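Side-chain contacts in phosphoethanolamine N-methyltransferase 1 (Haemonchus contortus, PDB 4KRG), which transfers a methyl group from S-adenosylmethionine to phosphoethanolamine, probably as a step towards phosphocholine: residues V11-F16 / I109-H114; T18-Y23 / T85-S90; Y364-D369 / I392-K397; G353-E356 / S360-D363. One frame throughout, in Å; residues are numbered along the deposited sequence.

Interaction 1: V11-F16 / I109-H114; sequences VRRDSF and IGDAVH. With SAH (S-adenosyl-L-homocysteine), chain D.
Arg13 in helix 9-21 and Val113 in the loop after strand 105-109 make the closest backbone approach, 8.9 Å between their CA atoms. Side chains make the contact. The main bond is a salt bridge, with Arg13 NH1 2.6 Å from Asp111 OD2. The hydrogen bond is bent, 143° at the hydrogen. It enters on the syn side of OD2, and the carboxylate oxygen is tilted out of the guanidinium plane. The two flat groups stand almost perpendicular, 87° apart. Arg13 leaves the helix with CG anti to the backbone N (chi1 -179°), then bends at the next two torsions. The bend brings Arg13 CD within 3.1 Å of Asp111 OD2. Val113 CG2 packs over one face of the guanidinium, 3.6 Å from Arg13 NE. Arg13 NH2 has further partners, Glu138 by a salt bridge and the carbonyl of Tyr133, so the guanidinium is held from several directions.

Asp111 divides its work between its oxygens. Asp111 OD1 accepts from Val113 N at 2.7 Å, which makes an Asx turn and fixes the carboxylate's rotation. Asp111 OD1 also accepts from SAH N6 at 2.8 Å. The next residue reads the neighbouring position of the base: Ala112 N gives a nearly straight bond to SAH N1, 2.7 Å long. Arg13 lines the pocket beside the adenine amine and also holds the acid that binds it. An acid and a backbone N-H that together read adenine, in the loop after the third strand, are characteristic of the cofactor site of class I, Rossmann-like methyltransferases.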
# COMPACT_ATOMS: atom_id res chain seq x y z
N VAL A 11 12.02 12.37 -26.12
CA VAL A 11 13.30 11.72 -25.89
C VAL A 11 13.22 10.85 -24.64
O VAL A 11 13.69 9.71 -24.64
CB VAL A 11 14.44 12.75 -25.76
CG1 VAL A 11 15.70 12.09 -25.21
CG2 VAL A 11 14.71 13.41 -27.10
N ARG A 12 12.61 11.39 -23.59
CA ARG A 12 12.42 10.62 -22.36
C ARG A 12 11.43 9.49 -22.57
O ARG A 12 11.58 8.41 -22.00
CB ARG A 12 11.97 11.51 -21.19
CG ARG A 12 12.96 12.61 -20.86
CD ARG A 12 12.92 13.00 -19.40
NE ARG A 12 14.21 13.56 -18.99
CZ ARG A 12 14.45 14.86 -18.82
NH1 ARG A 12 13.48 15.74 -18.99
NH2 ARG A 12 15.66 15.27 -18.46
N ARG A 13 10.41 9.74 -23.39
CA ARG A 13 9.47 8.69 -23.75
C ARG A 13 10.23 7.57 -24.45
O ARG A 13 10.05 6.39 -24.14
CB ARG A 13 8.37 9.24 -24.65
CG ARG A 13 7.33 8.21 -25.07
CD ARG A 13 6.09 8.21 -24.16
NE ARG A 13 6.43 8.10 -22.74
CZ ARG A 13 6.71 6.96 -22.12
NH1 ARG A 13 6.68 5.81 -22.79
NH2 ARG A 13 7.01 6.97 -20.83
N ASP A 14 11.10 7.95 -25.38
CA ASP A 14 11.82 6.99 -26.20
C ASP A 14 12.92 6.27 -25.44
O ASP A 14 13.38 5.21 -25.86
CB ASP A 14 12.39 7.65 -27.45
CG ASP A 14 12.84 6.65 -28.50
OD1 ASP A 14 12.34 5.50 -28.49
OD2 ASP A 14 13.70 7.01 -29.34
N SER A 15 13.36 6.84 -24.32
CA SER A 15 14.40 6.19 -23.52
C SER A 15 13.85 4.93 -22.86
O SER A 15 14.58 3.97 -22.62
CB SER A 15 14.97 7.13 -22.47
OG SER A 15 14.14 7.20 -21.33
N PHE A 16 12.55 4.94 -22.56
CA PHE A 16 11.90 3.77 -21.97
C PHE A 16 11.65 2.69 -23.01
O PHE A 16 11.89 1.52 -22.76
CB PHE A 16 10.60 4.17 -21.26
CG PHE A 16 10.82 4.80 -19.91
CD1 PHE A 16 11.36 4.05 -18.87
CD2 PHE A 16 10.48 6.12 -19.67
CE1 PHE A 16 11.57 4.62 -17.62
CE2 PHE A 16 10.67 6.69 -18.42
CZ PHE A 16 11.22 5.94 -17.40
N ILE A 109 -0.84 -2.73 -30.04
CA ILE A 109 0.53 -2.30 -29.85
C ILE A 109 0.53 -0.78 -29.83
O ILE A 109 0.09 -0.15 -30.78
CB ILE A 109 1.45 -2.79 -30.99
CG1 ILE A 109 1.38 -4.31 -31.11
CG2 ILE A 109 2.88 -2.35 -30.74
CD1 ILE A 109 2.02 -4.86 -32.38
N GLY A 110 1.01 -0.20 -28.74
CA GLY A 110 1.07 1.25 -28.62
C GLY A 110 1.54 1.68 -27.24
O GLY A 110 1.58 0.88 -26.30
N ASP A 111 1.89 2.95 -27.12
CA ASP A 111 2.34 3.49 -25.85
C ASP A 111 1.12 3.87 -25.00
O ASP A 111 0.16 4.44 -25.51
CB ASP A 111 3.21 4.72 -26.09
CG ASP A 111 3.95 5.17 -24.86
OD1 ASP A 111 3.30 5.40 -23.81
OD2 ASP A 111 5.20 5.30 -24.92
N ALA A 112 1.17 3.53 -23.72
CA ALA A 112 0.10 3.85 -22.78
C ALA A 112 -0.18 5.36 -22.71
O ALA A 112 -1.30 5.79 -22.43
CB ALA A 112 0.45 3.33 -21.40
N VAL A 113 0.85 6.15 -22.97
CA VAL A 113 0.72 7.60 -22.97
C VAL A 113 -0.25 8.10 -24.07
O VAL A 113 -0.92 9.12 -23.89
CB VAL A 113 2.10 8.27 -23.08
CG1 VAL A 113 1.98 9.77 -23.29
CG2 VAL A 113 2.91 7.97 -21.83
N HIS A 114 -0.34 7.36 -25.17
CA HIS A 114 -1.18 7.74 -26.31
C HIS A 114 -2.49 6.98 -26.38
O HIS A 114 -3.28 7.21 -27.29
CB HIS A 114 -0.43 7.51 -27.62
CG HIS A 114 0.90 8.18 -27.67
ND1 HIS A 114 1.15 9.40 -27.07
CD2 HIS A 114 2.07 7.80 -28.23
CE1 HIS A 114 2.40 9.74 -27.27
NE2 HIS A 114 2.99 8.79 -27.98
N SAH D . 2.75 -6.00 -16.56
CA SAH D . 3.45 -7.19 -17.06
CB SAH D . 4.85 -6.75 -17.61
CG SAH D . 5.70 -5.98 -16.60
SD SAH D . 7.23 -5.25 -17.27
C SAH D . 3.59 -8.21 -15.99
O SAH D . 3.73 -7.86 -14.83
OXT SAH D . 3.86 -9.35 -16.31
C5' SAH D . 6.70 -3.75 -18.13
C4' SAH D . 5.85 -3.86 -19.28
O4' SAH D . 5.20 -2.59 -19.53
C3' SAH D . 6.63 -4.18 -20.50
O3' SAH D . 5.89 -5.06 -21.30
C2' SAH D . 6.76 -2.90 -21.18
O2' SAH D . 6.91 -3.08 -22.56
C1' SAH D . 5.49 -2.22 -20.84
N9 SAH D . 5.55 -0.72 -20.96
C8 SAH D . 6.35 0.12 -20.29
N7 SAH D . 5.97 1.36 -20.60
C5 SAH D . 4.93 1.32 -21.44
C6 SAH D . 4.15 2.30 -22.07
N6 SAH D . 4.39 3.64 -21.88
N1 SAH D . 3.16 1.89 -22.88
C2 SAH D . 2.90 0.60 -23.08
N3 SAH D . 3.63 -0.36 -22.49
C4 SAH D . 4.65 -0.03 -21.67

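Interaction 2: T18-Y23 / T85-S90; sequences TFWDKY and TDFIES. With SAH (S-adenosyl-L-homocysteine), chain D.
Trp20 and Phe87 cross at about a right angle beside the cofactor of this class I, Rossmann-like methyltransferase. Trp20 comes from helix 9-21, which covers the pocket. Phe87 follows strand 81-86. They meet through Trp20 CB, which sits 4.1 Å from Phe87 CE2. Each ring turns a face to a different part of SAH. The adenine lies over the centre of the Phe87 ring, with SAH C5 3.5 Å above its plane. Trp20 CG lies anti to the carbonyl carbon (chi1 -82°), which turns an indole face to the ribose. SAH C2' is over that face, and Phe19 packs on the opposite one. Tyr133 meets the indole edge-to-face.

Ile88 fills the corner between the two segments. Ile88 CG1 is 3.8 Å from Trp20 CB and also approaches the ribose. Ile88 CD1 comes within 3.4 Å of Asp21 OD1. The carboxylate of Asp21 has its main partner in Lys17, a turn back on the helix.

Asp86 faces the ribose hydroxyls, as the acid at the end of the second strand does in this family. Asp86 OD2 accepts from SAH O2' at 2.7 Å. OD1 takes O3', though that modelled separation is too short to be trusted. OD2 also receives Ile88 N in an Asx turn, which helps fix the carboxylate. At the far end of the indole, Trp20 CH2 lies 3.5 Å from the SAH sulfur, SD.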
# COMPACT_ATOMS: atom_id res chain seq x y z
N THR A 18 13.35 2.29 -25.69
CA THR A 18 14.69 1.79 -25.98
C THR A 18 15.16 0.79 -24.93
O THR A 18 15.76 -0.24 -25.25
CB THR A 18 15.72 2.93 -26.04
OG1 THR A 18 15.19 4.02 -26.80
CG2 THR A 18 17.01 2.46 -26.68
N PHE A 19 14.91 1.10 -23.66
CA PHE A 19 15.23 0.18 -22.58
C PHE A 19 14.52 -1.15 -22.79
O PHE A 19 15.13 -2.21 -22.71
CB PHE A 19 14.84 0.77 -21.23
CG PHE A 19 15.03 -0.18 -20.08
CD1 PHE A 19 16.28 -0.33 -19.49
CD2 PHE A 19 13.97 -0.92 -19.58
CE1 PHE A 19 16.46 -1.20 -18.43
CE2 PHE A 19 14.14 -1.79 -18.52
CZ PHE A 19 15.38 -1.94 -17.94
N TRP A 20 13.23 -1.09 -23.08
CA TRP A 20 12.47 -2.33 -23.24
C TRP A 20 12.78 -3.04 -24.55
O TRP A 20 12.61 -4.26 -24.64
CB TRP A 20 10.97 -2.09 -23.03
CG TRP A 20 10.64 -2.08 -21.58
CD1 TRP A 20 10.33 -1.01 -20.81
CD2 TRP A 20 10.64 -3.22 -20.73
NE1 TRP A 20 10.11 -1.41 -19.51
CE2 TRP A 20 10.30 -2.77 -19.43
CE3 TRP A 20 10.89 -4.58 -20.91
CZ2 TRP A 20 10.20 -3.63 -18.34
CZ3 TRP A 20 10.79 -5.44 -19.83
CH2 TRP A 20 10.46 -4.96 -18.56
N ASP A 21 13.25 -2.30 -25.54
CA ASP A 21 13.74 -2.91 -26.78
C ASP A 21 14.83 -3.94 -26.49
O ASP A 21 14.94 -4.94 -27.19
CB ASP A 21 14.28 -1.84 -27.74
CG ASP A 21 13.19 -1.16 -28.53
OD1 ASP A 21 12.06 -1.68 -28.57
OD2 ASP A 21 13.47 -0.10 -29.14
N LYS A 22 15.63 -3.70 -25.45
CA LYS A 22 16.71 -4.60 -25.09
C LYS A 22 16.22 -5.99 -24.69
O LYS A 22 16.99 -6.95 -24.70
CB LYS A 22 17.56 -4.00 -23.95
CG LYS A 22 18.31 -2.72 -24.33
CD LYS A 22 19.29 -2.26 -23.23
CE LYS A 22 18.58 -1.88 -21.94
NZ LYS A 22 19.53 -1.41 -20.89
N TYR A 23 14.93 -6.11 -24.37
CA TYR A 23 14.38 -7.37 -23.88
C TYR A 23 13.45 -8.06 -24.88
O TYR A 23 13.00 -9.18 -24.64
CB TYR A 23 13.67 -7.15 -22.53
CG TYR A 23 14.62 -6.69 -21.45
CD1 TYR A 23 15.36 -7.61 -20.71
CD2 TYR A 23 14.81 -5.34 -21.18
CE1 TYR A 23 16.26 -7.19 -19.73
CE2 TYR A 23 15.71 -4.91 -20.21
CZ TYR A 23 16.43 -5.85 -19.49
OH TYR A 23 17.32 -5.45 -18.51
N THR A 85 -2.62 -4.43 -24.03
CA THR A 85 -1.75 -3.52 -24.78
C THR A 85 -0.31 -3.52 -24.25
O THR A 85 -0.08 -3.75 -23.06
CB THR A 85 -2.26 -2.06 -24.72
OG1 THR A 85 -1.96 -1.49 -23.44
CG2 THR A 85 -3.76 -2.00 -24.95
N ASP A 86 0.64 -3.26 -25.14
CA ASP A 86 2.04 -3.08 -24.76
C ASP A 86 2.74 -2.34 -25.89
O ASP A 86 2.33 -2.46 -27.05
CB ASP A 86 2.72 -4.44 -24.52
CG ASP A 86 3.94 -4.34 -23.63
OD1 ASP A 86 3.79 -4.45 -22.40
OD2 ASP A 86 5.06 -4.14 -24.16
N PHE A 87 3.78 -1.58 -25.58
CA PHE A 87 4.46 -0.84 -26.65
C PHE A 87 5.62 -1.62 -27.30
O PHE A 87 6.22 -1.16 -28.26
CB PHE A 87 4.82 0.61 -26.25
CG PHE A 87 5.94 0.75 -25.25
CD1 PHE A 87 6.52 1.99 -25.05
CD2 PHE A 87 6.41 -0.33 -24.52
CE1 PHE A 87 7.55 2.15 -24.15
CE2 PHE A 87 7.44 -0.17 -23.62
CZ PHE A 87 8.01 1.07 -23.43
N ILE A 88 5.89 -2.82 -26.78
CA ILE A 88 6.85 -3.71 -27.43
C ILE A 88 6.13 -4.77 -28.26
O ILE A 88 5.40 -5.60 -27.73
CB ILE A 88 7.77 -4.40 -26.42
CG1 ILE A 88 8.61 -3.36 -25.66
CG2 ILE A 88 8.68 -5.38 -27.13
CD1 ILE A 88 9.47 -2.51 -26.55
N GLU A 89 6.37 -4.74 -29.57
CA GLU A 89 5.68 -5.58 -30.53
C GLU A 89 5.83 -7.08 -30.30
O GLU A 89 4.84 -7.82 -30.33
CB GLU A 89 6.15 -5.23 -31.94
CG GLU A 89 5.93 -6.32 -32.96
CD GLU A 89 6.48 -5.96 -34.31
OE1 GLU A 89 6.61 -4.75 -34.59
OE2 GLU A 89 6.80 -6.88 -35.10
N SER A 90 7.06 -7.54 -30.07
CA SER A 90 7.29 -8.97 -29.90
C SER A 90 6.58 -9.50 -28.65
O SER A 90 6.16 -10.65 -28.61
CB SER A 90 8.78 -9.29 -29.86
OG SER A 90 9.26 -9.36 -28.53
N SAH D . 2.75 -6.00 -16.56
CA SAH D . 3.45 -7.19 -17.06
CB SAH D . 4.85 -6.75 -17.61
CG SAH D . 5.70 -5.98 -16.60
SD SAH D . 7.23 -5.25 -17.27
C SAH D . 3.59 -8.21 -15.99
O SAH D . 3.73 -7.86 -14.83
OXT SAH D . 3.86 -9.35 -16.31
C5' SAH D . 6.70 -3.75 -18.13
C4' SAH D . 5.85 -3.86 -19.28
O4' SAH D . 5.20 -2.59 -19.53
C3' SAH D . 6.63 -4.18 -20.50
O3' SAH D . 5.89 -5.06 -21.30
C2' SAH D . 6.76 -2.90 -21.18
O2' SAH D . 6.91 -3.08 -22.56
C1' SAH D . 5.49 -2.22 -20.84
N9 SAH D . 5.55 -0.72 -20.96
C8 SAH D . 6.35 0.12 -20.29
N7 SAH D . 5.97 1.36 -20.60
C5 SAH D . 4.93 1.32 -21.44
C6 SAH D . 4.15 2.30 -22.07
N6 SAH D . 4.39 3.64 -21.88
N1 SAH D . 3.16 1.89 -22.88
C2 SAH D . 2.90 0.60 -23.08
N3 SAH D . 3.63 -0.36 -22.49
C4 SAH D . 4.65 -0.03 -21.67

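Interaction 3: Y364-D369 / I392-K397; sequences YWNQRD and IASIMK. With BOG (octyl beta-D-glucopyranoside), chain E.
Ser394 OG lies within hydrogen-bonding reach of two acceptors, the side-chain Asn366 OD1 at 3.0 Å and the backbone carbonyl of Ser391. Asn366 reaches the serine with a first torsion of -122°, well away from a staggered value. Next to this polar pair, Ile395 CG2 packs into the helix end. Ile395 CG2 is 3.7 Å from Trp365 CB and equally close to the backbone Asn366 N. The CG2 branch points anti to the Ile395 carbonyl carbon, while CG1 lies between N and that carbon (chi1 66°).

The contact joins the end of helix 358-367 to the 3-10 turn that leads into the short strand 396-397. Both lie in the C-terminal half, whose strand order is consistent with a second Rossmann-like domain. A Schellman motif ends the helix, with Asp369 as its C-prime residue. Asp369 N bonds Asn366 O, and Ala370 N bonds Trp365 O.

Trp365 CB faces Ile395, but the indole leads away to other aromatics. Tyr364 CD2 lies 3.5 Å above the centre of one indole face, and Trp326 and Phe372 meet the indole edge-to-face. Arg368 in turn covers Tyr364, and Arg368 NH1 bonds Tyr364 O at 3.0 Å. A detergent molecule, octyl glucoside, rests nearby. The detergent C2' is 3.7 Å from Trp365 CZ3. Lys397 extends to the sugar, with Lys397 NZ 2.7 Å from O4 of the detergent, and also pairs with Asp373.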
# COMPACT_ATOMS: atom_id res chain seq x y z
N TYR A 364 -11.34 -5.14 4.38
CA TYR A 364 -10.31 -5.96 3.77
C TYR A 364 -10.22 -7.34 4.42
O TYR A 364 -10.27 -8.37 3.75
CB TYR A 364 -8.96 -5.25 3.92
CG TYR A 364 -7.80 -5.91 3.23
CD1 TYR A 364 -7.50 -5.63 1.91
CD2 TYR A 364 -6.96 -6.78 3.92
CE1 TYR A 364 -6.42 -6.21 1.28
CE2 TYR A 364 -5.88 -7.37 3.30
CZ TYR A 364 -5.61 -7.08 1.98
OH TYR A 364 -4.54 -7.66 1.36
N TRP A 365 -10.11 -7.37 5.74
CA TRP A 365 -9.90 -8.64 6.43
C TRP A 365 -11.18 -9.45 6.56
O TRP A 365 -11.15 -10.68 6.57
CB TRP A 365 -9.19 -8.42 7.76
CG TRP A 365 -7.76 -7.99 7.58
CD1 TRP A 365 -7.21 -6.79 7.92
CD2 TRP A 365 -6.73 -8.77 6.97
NE1 TRP A 365 -5.88 -6.77 7.58
CE2 TRP A 365 -5.55 -7.97 6.99
CE3 TRP A 365 -6.65 -10.05 6.41
CZ2 TRP A 365 -4.33 -8.42 6.48
CZ3 TRP A 365 -5.45 -10.49 5.91
CH2 TRP A 365 -4.30 -9.68 5.95
N ASN A 366 -12.31 -8.77 6.62
CA ASN A 366 -13.61 -9.42 6.57
C ASN A 366 -13.77 -10.21 5.27
O ASN A 366 -14.15 -11.38 5.28
CB ASN A 366 -14.72 -8.38 6.64
CG ASN A 366 -15.64 -8.61 7.81
OD1 ASN A 366 -15.89 -7.69 8.60
ND2 ASN A 366 -16.17 -9.82 7.92
N GLN A 367 -13.45 -9.55 4.16
CA GLN A 367 -13.57 -10.17 2.84
C GLN A 367 -12.68 -11.39 2.73
O GLN A 367 -12.94 -12.28 1.91
CB GLN A 367 -13.19 -9.17 1.75
CG GLN A 367 -14.08 -7.94 1.70
CD GLN A 367 -13.73 -7.01 0.55
OE1 GLN A 367 -13.61 -5.80 0.73
NE2 GLN A 367 -13.56 -7.58 -0.64
N ARG A 368 -11.64 -11.45 3.55
CA ARG A 368 -10.67 -12.52 3.48
C ARG A 368 -10.85 -13.57 4.58
O ARG A 368 -10.02 -14.47 4.73
CB ARG A 368 -9.26 -11.93 3.46
CG ARG A 368 -8.97 -11.26 2.11
CD ARG A 368 -7.75 -10.35 2.15
NE ARG A 368 -7.49 -9.78 0.82
CZ ARG A 368 -8.19 -8.80 0.27
NH1 ARG A 368 -9.21 -8.26 0.91
NH2 ARG A 368 -7.88 -8.36 -0.94
N ASP A 369 -11.95 -13.47 5.32
CA ASP A 369 -12.27 -14.39 6.41
C ASP A 369 -11.13 -14.59 7.39
O ASP A 369 -10.83 -15.71 7.81
CB ASP A 369 -12.76 -15.75 5.89
CG ASP A 369 -14.20 -15.71 5.41
OD1 ASP A 369 -15.13 -15.84 6.24
OD2 ASP A 369 -14.40 -15.56 4.19
N ILE A 392 -14.61 -4.89 15.10
CA ILE A 392 -13.30 -5.53 15.19
C ILE A 392 -13.47 -7.04 15.42
O ILE A 392 -12.74 -7.85 14.83
CB ILE A 392 -12.45 -4.88 16.30
CG1 ILE A 392 -11.93 -3.52 15.82
CG2 ILE A 392 -11.29 -5.77 16.68
CD1 ILE A 392 -11.35 -2.65 16.93
N ALA A 393 -14.46 -7.42 16.22
CA ALA A 393 -14.72 -8.82 16.52
C ALA A 393 -14.90 -9.70 15.28
O ALA A 393 -14.61 -10.89 15.31
CB ALA A 393 -15.92 -8.95 17.42
N SER A 394 -15.38 -9.10 14.19
CA SER A 394 -15.62 -9.87 12.98
C SER A 394 -14.33 -10.34 12.32
O SER A 394 -14.36 -11.18 11.43
CB SER A 394 -16.47 -9.07 11.98
OG SER A 394 -15.77 -7.91 11.54
N ILE A 395 -13.19 -9.80 12.77
CA ILE A 395 -11.89 -10.29 12.32
C ILE A 395 -11.03 -10.85 13.46
O ILE A 395 -9.84 -11.08 13.27
CB ILE A 395 -11.07 -9.23 11.54
CG1 ILE A 395 -10.67 -8.07 12.44
CG2 ILE A 395 -11.84 -8.72 10.33
CD1 ILE A 395 -9.73 -7.08 11.77
N MSE A 396 -11.64 -11.07 14.62
CA MSE A 396 -10.95 -11.66 15.78
C MSE A 396 -11.43 -13.07 16.08
O MSE A 396 -12.61 -13.37 15.93
CB MSE A 396 -11.19 -10.83 17.05
CG MSE A 396 -10.52 -9.50 17.10
SE MSE A 396 -8.56 -9.63 17.14
CE MSE A 396 -8.26 -8.60 15.53
N LYS A 397 -10.52 -13.94 16.52
CA LYS A 397 -10.93 -15.25 16.99
C LYS A 397 -11.79 -15.09 18.24
O LYS A 397 -11.76 -14.04 18.87
CB LYS A 397 -9.72 -16.15 17.27
CG LYS A 397 -8.95 -16.50 16.02
CD LYS A 397 -8.23 -17.84 16.14
CE LYS A 397 -7.19 -17.98 15.03
NZ LYS A 397 -6.22 -19.07 15.33
C1 BOG E . -5.39 -15.90 10.48
O1 BOG E . -5.09 -15.02 9.46
C2 BOG E . -6.27 -17.03 9.99
O2 BOG E . -7.51 -16.50 9.58
C3 BOG E . -6.49 -18.03 11.08
O3 BOG E . -7.27 -19.14 10.57
C4 BOG E . -5.20 -18.53 11.64
O4 BOG E . -5.43 -19.43 12.74
C5 BOG E . -4.33 -17.37 12.12
O5 BOG E . -4.11 -16.41 11.03
C6 BOG E . -3.03 -17.85 12.59
O6 BOG E . -2.75 -17.21 13.79
C1' BOG E . -4.96 -13.68 9.91
C2' BOG E . -4.67 -12.79 8.66
C3' BOG E . -3.45 -13.27 7.90
C4' BOG E . -2.34 -12.43 7.76
C5' BOG E . -0.92 -13.07 7.69
C6' BOG E . 0.19 -12.07 7.37
C7' BOG E . 0.86 -11.47 8.64
C8' BOG E . 2.25 -11.97 8.82

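Interaction 4: G353-E356 / S360-D363; sequences GWNE and SSID
Asn355, Ser360 and Ser361 make up most of this contact between the end of strand 350-354 and the first turns of helix 358-367. Asn355 points its side chain at the helix, with CG anti to its carbonyl carbon (chi1 -54°). Its amide nitrogen gives the one direct bond: Asn355 ND2 to Ser360 OG, 3.2 Å, with 155° at the hydrogen. The serine oxygen lies close to the amide plane. The same hydroxyl also packs on the aliphatic part of the asparagine, Ser360 OG being 3.4 Å from Asn355 CB. Ser361 lies along the amide, with Ser361 CB 3.8 Å from Asn355 OD1 and its CA near ND2. Ser361 OG itself bonds Tyr299 OH.

Water fills in what the side chains do not reach. One water gives a proton to Asn355 OD1 at 2.9 Å. It also approaches Ser361 OG, at a separation too short to be relied on. A second water accepts from Glu356 N at 2.9 Å and lies 2.6 Å from Ser360 OG.

This strand-to-helix connection, in the C-terminal and probably Rossmann-like half, is therefore closed by polar groups rather than by apolar packing. Each end of the buried amide has a polar partner, which should hold its rotation.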
# COMPACT_ATOMS: atom_id res chain seq x y z
N GLY A 353 0.26 -2.50 6.33
CA GLY A 353 -0.65 -2.09 5.28
C GLY A 353 -1.08 -0.68 5.58
O GLY A 353 -1.07 -0.25 6.73
N TRP A 354 -1.44 0.07 4.55
CA TRP A 354 -2.06 1.37 4.75
C TRP A 354 -3.55 1.25 4.46
O TRP A 354 -3.95 0.61 3.49
CB TRP A 354 -1.43 2.44 3.85
CG TRP A 354 -2.16 3.75 3.94
CD1 TRP A 354 -1.89 4.79 4.79
CD2 TRP A 354 -3.32 4.15 3.18
NE1 TRP A 354 -2.79 5.81 4.60
CE2 TRP A 354 -3.67 5.44 3.62
CE3 TRP A 354 -4.07 3.53 2.18
CZ2 TRP A 354 -4.76 6.13 3.08
CZ3 TRP A 354 -5.14 4.22 1.65
CH2 TRP A 354 -5.48 5.51 2.10
N ASN A 355 -4.35 1.86 5.32
CA ASN A 355 -5.77 2.04 5.06
C ASN A 355 -6.17 3.44 5.49
O ASN A 355 -5.52 4.05 6.33
CB ASN A 355 -6.60 1.00 5.81
CG ASN A 355 -6.15 -0.40 5.51
OD1 ASN A 355 -5.17 -0.88 6.09
ND2 ASN A 355 -6.86 -1.08 4.62
N GLU A 356 -7.25 3.95 4.91
CA GLU A 356 -7.73 5.29 5.24
C GLU A 356 -8.25 5.36 6.68
O GLU A 356 -8.15 6.40 7.32
CB GLU A 356 -8.84 5.69 4.28
CG GLU A 356 -9.14 7.18 4.21
CD GLU A 356 -10.09 7.52 3.08
OE1 GLU A 356 -10.74 6.59 2.55
OE2 GLU A 356 -10.19 8.70 2.71
N SER A 360 -11.81 0.61 6.95
CA SER A 360 -11.20 0.14 5.70
C SER A 360 -10.47 -1.19 5.89
O SER A 360 -10.65 -2.12 5.11
CB SER A 360 -10.24 1.20 5.15
OG SER A 360 -9.47 0.67 4.09
N SER A 361 -9.66 -1.26 6.94
CA SER A 361 -8.90 -2.47 7.23
C SER A 361 -9.82 -3.62 7.61
O SER A 361 -9.60 -4.77 7.24
CB SER A 361 -7.88 -2.22 8.35
OG SER A 361 -7.12 -3.39 8.58
N ILE A 362 -10.87 -3.31 8.36
CA ILE A 362 -11.82 -4.35 8.76
C ILE A 362 -12.51 -4.95 7.53
O ILE A 362 -12.66 -6.17 7.45
CB ILE A 362 -12.83 -3.82 9.79
CG1 ILE A 362 -12.14 -3.62 11.14
CG2 ILE A 362 -14.01 -4.78 9.95
CD1 ILE A 362 -13.06 -3.13 12.23
N ASP A 363 -12.90 -4.12 6.57
CA ASP A 363 -13.51 -4.61 5.33
C ASP A 363 -12.58 -5.57 4.60
O ASP A 363 -12.97 -6.68 4.24
CB ASP A 363 -13.87 -3.46 4.39
CG ASP A 363 -15.13 -2.73 4.83
OD1 ASP A 363 -15.89 -3.29 5.65
OD2 ASP A 363 -15.35 -1.60 4.35
O HOH W 1 -5.33 -3.63 6.96
O HOH W 2 -8.70 2.75 2.72

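Along the chain, interaction 2 falls within the span of interaction 1, then come interaction 4 and interaction 3. Interactions 1 and 2 share helix 9-21 and lie 10 Å apart between centres. Gly110 N probably bonds Asp86 O where they touch, and both grip SAH, so helix 9-21 lines one side of the adenosine part of the site. Interactions 3 and 4 share helix 358-367, with centres 11 Å apart. Ile362 packs against Ile392, Ser394 and Ile395 between them. The two pairs do not touch: centres are 35 to 43 Å apart, nearest atoms about 24 to 26 Å. One pair forms part of the cofactor site, the other frames a helix in the second half of the enzyme.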